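Local structure of mandelate racemase/muconate lactonizing protein (Alicyclobacillus acidocaldarius LAA1, 3QLD) at residues V7-L11 / T61-W65; I42-S46 / V356-R362. The protein belongs to the enolase superfamily, pairing an alpha/beta capping domain with a TIM-barrel-like domain. All blocks are in the same frame, centred on the assembly; numbering follows the deposited sequence.

Both contacts engage the antiparallel sheet of the N-terminal capping domain, and their centres lie about 17 Å apart. Contact 1 sets strand 3-15 against helix 61-80, wholly inside that domain; contact 2 sets strand 43-48 against the loop between strand 347-349 and helix 362-368, far along in the chain. Strand 25-38 pairs with both strands, so it lies between them in the sheet. Along the chain the segments alternate, 7-11, 42-46, 61-65 and then 356-362. The two sites meet where His9 NE2 comes 3.8 Å from Trp45 CH2. Contact 1 thus holds the sheet to its own helix, while contact 2 ties it to the C-terminal part of the chain.

Contact 1 (V7-L11 / T61-W65); sequences VLHRL and TDTAW. With SO4 (sulfate ion), chain E.
Trp65 points the benzo end of its indole at the backbone of Leu8, His9 and Arg10, in the sheet-on-helix layer of the enolase-superfamily capping domain. Strand 7-11 and helix 61-65 run nearly antiparallel, with their axes 10.9 Å apart, and long side chains bridge the gap. The indole swings out with CG anti to the backbone N (chi1 178°), which carries its six-membered ring across to the strand. There Leu8 O meets the ring edge at Trp65 CH2, 3.6 Å away, while the CB atoms of Leu8 and Arg10 each pack against Trp65 CZ3 at 3.7 Å. Leu8 also touches Leu68 and Val69 further along the same helix.

Arg10 reaches in the other direction, from strand to helix. Its chain is extended from CG to NE, and the guanidinium arrives with Thr61 CG2 over one face, 3.7 Å from Arg10 NH1. Asp62 sits instead at the guanidinium edge. The salt bridge is one-sided: Arg10 NH1 gives Asp62 OD1 a fairly straight bond of 2.8 Å (164° at the hydrogen), whereas NH2 makes only a weak, longer one to the same oxygen. The two planes are strongly twisted, 63° apart, and NH1 comes in from above the carboxylate plane. Each charged group has a further partner: Gln30 OE1 also binds Arg10 NH1, and Asp62 OD2 is hydrogen-bonded to His71 of the second subunit, so the bridge borders the dimer contact.

The pyrrole edge of Trp65 is occupied too. A sulfate ion, probably from the crystallisation liquor, lies near the indole plane, and Trp65 NE1 donates to sulfate O1 over 2.9 Å.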
loop_
_atom_site.group_PDB
_atom_site.type_symbol
_atom_site.label_atom_id
_atom_site.label_comp_id
_atom_site.label_asym_id
_atom_site.label_seq_id
_atom_site.Cartn_x
_atom_site.Cartn_y
_atom_site.Cartn_z
ATOM N N VAL A 7 25.364 -2.660 -0.559
ATOM C CA VAL A 7 25.264 -3.873 0.241
ATOM C C VAL A 7 24.013 -3.762 1.159
ATOM O O VAL A 7 23.876 -2.809 1.905
ATOM C CB VAL A 7 26.512 -4.055 1.165
ATOM C CG1 VAL A 7 26.383 -5.319 1.973
ATOM C CG2 VAL A 7 27.841 -4.015 0.326
ATOM N N LEU A 8 23.158 -4.761 1.108
ATOM C CA LEU A 8 21.993 -4.836 1.987
ATOM C C LEU A 8 22.288 -5.810 3.046
ATOM O O LEU A 8 22.712 -6.950 2.800
ATOM C CB LEU A 8 20.746 -5.283 1.207
ATOM C CG LEU A 8 20.445 -4.493 -0.058
ATOM C CD1 LEU A 8 19.273 -5.128 -0.856
ATOM C CD2 LEU A 8 20.028 -3.159 0.466
ATOM N N HIS A 9 21.988 -5.400 4.264
ATOM C CA HIS A 9 22.220 -6.234 5.381
ATOM C C HIS A 9 20.887 -6.501 6.055
ATOM O O HIS A 9 20.251 -5.575 6.525
ATOM C CB HIS A 9 23.041 -5.454 6.420
ATOM C CG HIS A 9 24.343 -4.941 5.896
ATOM N ND1 HIS A 9 25.488 -5.722 5.898
ATOM C CD2 HIS A 9 24.688 -3.750 5.343
ATOM C CE1 HIS A 9 26.493 -5.019 5.384
ATOM N NE2 HIS A 9 26.030 -3.827 5.016
ATOM N N ARG A 10 20.530 -7.764 6.196
ATOM C CA ARG A 10 19.382 -8.176 7.013
ATOM C C ARG A 10 19.809 -8.568 8.416
ATOM O O ARG A 10 20.621 -9.494 8.606
ATOM C CB ARG A 10 18.600 -9.329 6.342
ATOM C CG ARG A 10 17.180 -9.358 6.883
ATOM C CD ARG A 10 16.459 -10.527 6.233
ATOM N NE ARG A 10 15.200 -10.706 6.904
ATOM C CZ ARG A 10 14.108 -11.104 6.276
ATOM N NH1 ARG A 10 12.965 -11.207 6.951
ATOM N NH2 ARG A 10 14.190 -11.345 4.979
ATOM N N LEU A 11 19.282 -7.857 9.406
ATOM C CA LEU A 11 19.743 -7.959 10.752
ATOM C C LEU A 11 18.666 -8.547 11.651
ATOM O O LEU A 11 17.447 -8.382 11.407
ATOM C CB LEU A 11 20.136 -6.574 11.272
ATOM C CG LEU A 11 21.577 -6.083 11.110
ATOM C CD1 LEU A 11 22.106 -6.188 9.728
ATOM C CD2 LEU A 11 21.732 -4.670 11.650
ATOM N N THR A 61 9.451 -6.802 6.655
ATOM C CA THR A 61 10.876 -7.067 6.386
ATOM C C THR A 61 11.051 -7.925 5.153
ATOM O O THR A 61 11.870 -7.632 4.298
ATOM C CB THR A 61 11.575 -7.766 7.525
ATOM O OG1 THR A 61 11.176 -7.145 8.726
ATOM C CG2 THR A 61 13.136 -7.550 7.381
ATOM N N ASP A 62 10.209 -8.952 5.047
ATOM C CA ASP A 62 10.313 -9.909 3.963
ATOM C C ASP A 62 10.073 -9.270 2.610
ATOM O O ASP A 62 10.808 -9.529 1.610
ATOM C CB ASP A 62 9.277 -11.054 4.166
ATOM C CG ASP A 62 9.756 -12.155 5.089
ATOM O OD1 ASP A 62 10.974 -12.286 5.366
ATOM O OD2 ASP A 62 8.878 -12.899 5.561
ATOM N N THR A 63 9.043 -8.463 2.541
ATOM C CA THR A 63 8.654 -7.880 1.288
ATOM C C THR A 63 9.579 -6.708 0.918
ATOM O O THR A 63 9.904 -6.556 -0.261
ATOM C CB THR A 63 7.179 -7.445 1.229
ATOM O OG1 THR A 63 6.907 -6.519 2.279
ATOM C CG2 THR A 63 6.236 -8.716 1.391
ATOM N N ALA A 64 10.011 -5.952 1.929
ATOM C CA ALA A 64 10.962 -4.863 1.671
ATOM C C ALA A 64 12.312 -5.441 1.119
ATOM O O ALA A 64 12.949 -4.882 0.240
ATOM C CB ALA A 64 11.201 -4.020 3.032
ATOM N N TRP A 65 12.729 -6.574 1.644
ATOM C CA TRP A 65 13.995 -7.176 1.193
ATOM C C TRP A 65 13.906 -7.469 -0.294
ATOM O O TRP A 65 14.758 -7.059 -1.109
ATOM C CB TRP A 65 14.236 -8.453 2.014
ATOM C CG TRP A 65 15.514 -9.169 1.561
ATOM C CD1 TRP A 65 15.632 -10.232 0.651
ATOM C CD2 TRP A 65 16.837 -8.818 1.944
ATOM N NE1 TRP A 65 16.986 -10.545 0.479
ATOM C CE2 TRP A 65 17.732 -9.706 1.271
ATOM C CE3 TRP A 65 17.364 -7.840 2.828
ATOM C CZ2 TRP A 65 19.126 -9.654 1.465
ATOM C CZ3 TRP A 65 18.742 -7.805 3.020
ATOM C CH2 TRP A 65 19.596 -8.703 2.351
HETATM S S SO4 E . 16.781 -13.237 -2.179
HETATM O O1 SO4 E . 17.850 -12.506 -1.475
HETATM O O2 SO4 E . 15.451 -12.680 -1.921
HETATM O O3 SO4 E . 17.021 -13.172 -3.633
HETATM O O4 SO4 E . 16.820 -14.628 -1.693
#

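Contact 2 (I42-S46 / V356-R362); sequences IEGWS and VADWVDR
Val360 lies over one face of the Trp45 indole: its CG1 stands 4.1 Å from the centroid of the six-membered ring, only 10° off the normal, a CH-pi contact. CG2 of the same valine covers that face nearer the five-membered ring. Around this centre, Val356 CG1 packs on Trp45 CB at 3.8 Å, and the Ala357 methyl meets CD1 obliquely while also touching Glu43 CB.

The polar half of the contact converges on Glu43 OE1. Trp45 NE1 donates to the anti lone pair of Glu43 OE1 over 3.1 Å, nearly in the indole plane; Arg362 NH2 forms a fairly straight salt bridge to Glu43 OE1, also 3.1 Å, from above the carboxylate plane. The guanidinium takes the carboxylate at its edge and is turned almost perpendicular to the indole, their planes 85° apart. A bend at chi2, -24° and away from a staggered value, folds the arginine back over its own loop, where Arg362 NH1 donates to Val360 O at 2.8 Å and more weakly to Ala357 O. A bridging water accepts from Ala357 N and donates to Glu43 O, tying the strand backbone to that of Ala357.

Further out, Asp117 of helix 105-123 joins both segments, OD2 taking Trp45 N and OD1 taking Val356 N. A short 3-10 turn carries Ala357, and Asp361 caps the helix that begins at Arg362. Contact 2 therefore connects the capping-domain sheet to the loop between strand 347-349 and helix 362-368. With Gln35 NE2 a third donor to Glu43 OE1, that oxygen is gripped by three N-H groups, which would probably keep the carboxylate ionised and its rotation fixed.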
loop_
_atom_site.group_PDB
_atom_site.type_symbol
_atom_site.label_atom_id
_atom_site.label_comp_id
_atom_site.label_asym_id
_atom_site.label_seq_id
_atom_site.Cartn_x
_atom_site.Cartn_y
_atom_site.Cartn_z
ATOM N N ILE A 42 34.045 6.143 0.307
ATOM C CA ILE A 42 33.105 6.982 1.074
ATOM C C ILE A 42 31.725 6.279 1.045
ATOM O O ILE A 42 31.353 5.699 0.030
ATOM C CB ILE A 42 33.049 8.418 0.545
ATOM C CG1 ILE A 42 34.486 9.054 0.622
ATOM C CG2 ILE A 42 31.946 9.239 1.270
ATOM C CD1 ILE A 42 34.893 9.470 2.024
ATOM N N GLU A 43 31.083 6.257 2.208
ATOM C CA GLU A 43 29.911 5.382 2.464
ATOM C C GLU A 43 28.688 6.132 2.918
ATOM O O GLU A 43 28.787 7.061 3.701
ATOM C CB GLU A 43 30.213 4.370 3.552
ATOM C CG GLU A 43 31.236 3.400 3.056
ATOM C CD GLU A 43 31.509 2.268 3.977
ATOM O OE1 GLU A 43 30.808 2.087 4.988
ATOM O OE2 GLU A 43 32.498 1.544 3.685
ATOM N N GLY A 44 27.509 5.665 2.488
ATOM C CA GLY A 44 26.290 6.071 3.159
ATOM C C GLY A 44 25.518 4.859 3.705
ATOM O O GLY A 44 25.563 3.788 3.098
ATOM N N TRP A 45 24.884 5.010 4.874
ATOM C CA TRP A 45 23.989 3.996 5.475
ATOM C C TRP A 45 22.577 4.529 5.724
ATOM O O TRP A 45 22.395 5.749 5.932
ATOM C CB TRP A 45 24.515 3.536 6.843
ATOM C CG TRP A 45 25.839 2.803 6.731
ATOM C CD1 TRP A 45 27.043 3.333 6.347
ATOM C CD2 TRP A 45 26.072 1.423 7.004
ATOM N NE1 TRP A 45 28.011 2.352 6.350
ATOM C CE2 TRP A 45 27.448 1.169 6.749
ATOM C CE3 TRP A 45 25.243 0.354 7.414
ATOM C CZ2 TRP A 45 28.030 -0.094 6.934
ATOM C CZ3 TRP A 45 25.830 -0.903 7.605
ATOM C CH2 TRP A 45 27.211 -1.117 7.370
ATOM N N SER A 46 21.599 3.619 5.786
ATOM C CA SER A 46 20.226 3.966 6.209
ATOM C C SER A 46 19.553 2.723 6.681
ATOM O O SER A 46 20.099 1.628 6.505
ATOM C CB SER A 46 19.416 4.484 5.041
ATOM O OG SER A 46 19.239 3.447 4.100
ATOM N N VAL A 356 26.223 8.954 8.902
ATOM C CA VAL A 356 26.415 8.050 10.026
ATOM C C VAL A 356 27.504 6.976 9.864
ATOM O O VAL A 356 27.763 6.249 10.802
ATOM C CB VAL A 356 25.072 7.407 10.424
ATOM C CG1 VAL A 356 24.667 6.367 9.381
ATOM C CG2 VAL A 356 25.162 6.797 11.758
ATOM N N ALA A 357 28.143 6.861 8.706
ATOM C CA ALA A 357 29.076 5.733 8.465
ATOM C C ALA A 357 30.116 5.527 9.560
ATOM O O ALA A 357 30.312 4.386 10.029
ATOM C CB ALA A 357 29.735 5.810 7.033
ATOM N N ASP A 358 30.716 6.632 10.029
ATOM C CA ASP A 358 31.839 6.605 11.013
ATOM C C ASP A 358 31.450 6.112 12.395
ATOM O O ASP A 358 32.314 5.687 13.164
ATOM C CB ASP A 358 32.490 7.990 11.165
ATOM C CG ASP A 358 33.399 8.327 9.986
ATOM O OD1 ASP A 358 33.588 7.416 9.136
ATOM O OD2 ASP A 358 33.952 9.473 9.912
ATOM N N TRP A 359 30.140 6.147 12.654
ATOM C CA TRP A 359 29.529 5.763 13.878
ATOM C C TRP A 359 29.093 4.292 13.915
ATOM O O TRP A 359 28.793 3.771 14.965
ATOM C CB TRP A 359 28.303 6.643 14.133
ATOM C CG TRP A 359 28.628 8.011 14.552
ATOM C CD1 TRP A 359 29.886 8.584 14.596
ATOM C CD2 TRP A 359 27.707 9.038 14.988
ATOM N NE1 TRP A 359 29.794 9.880 15.036
ATOM C CE2 TRP A 359 28.483 10.191 15.294
ATOM C CE3 TRP A 359 26.311 9.101 15.154
ATOM C CZ2 TRP A 359 27.912 11.388 15.752
ATOM C CZ3 TRP A 359 25.731 10.325 15.614
ATOM C CH2 TRP A 359 26.534 11.438 15.907
ATOM N N VAL A 360 29.064 3.630 12.769
ATOM C CA VAL A 360 28.633 2.249 12.670
ATOM C C VAL A 360 29.657 1.230 13.181
ATOM O O VAL A 360 30.823 1.224 12.740
ATOM C CB VAL A 360 28.241 1.913 11.214
ATOM C CG1 VAL A 360 27.773 0.447 11.126
ATOM C CG2 VAL A 360 27.138 2.864 10.701
ATOM N N ASP A 361 29.204 0.363 14.081
ATOM C CA ASP A 361 29.991 -0.787 14.592
ATOM C C ASP A 361 29.856 -1.930 13.588
ATOM O O ASP A 361 28.828 -2.642 13.564
ATOM C CB ASP A 361 29.520 -1.174 16.001
ATOM C CG ASP A 361 30.363 -2.317 16.650
ATOM O OD1 ASP A 361 31.046 -3.051 15.933
ATOM O OD2 ASP A 361 30.303 -2.479 17.883
ATOM N N ARG A 362 30.889 -2.060 12.756
ATOM C CA ARG A 362 30.951 -3.102 11.736
ATOM C C ARG A 362 30.870 -4.483 12.328
ATOM O O ARG A 362 30.254 -5.358 11.720
ATOM C CB ARG A 362 32.195 -2.973 10.829
ATOM C CG ARG A 362 32.427 -1.627 10.043
ATOM C CD ARG A 362 31.165 -0.806 9.798
ATOM N NE ARG A 362 31.305 0.211 8.737
ATOM C CZ ARG A 362 31.576 1.502 8.965
ATOM N NH1 ARG A 362 31.769 1.947 10.212
ATOM N NH2 ARG A 362 31.656 2.355 7.946
HETATM O O HOH W 1 27.880 8.182 6.150
#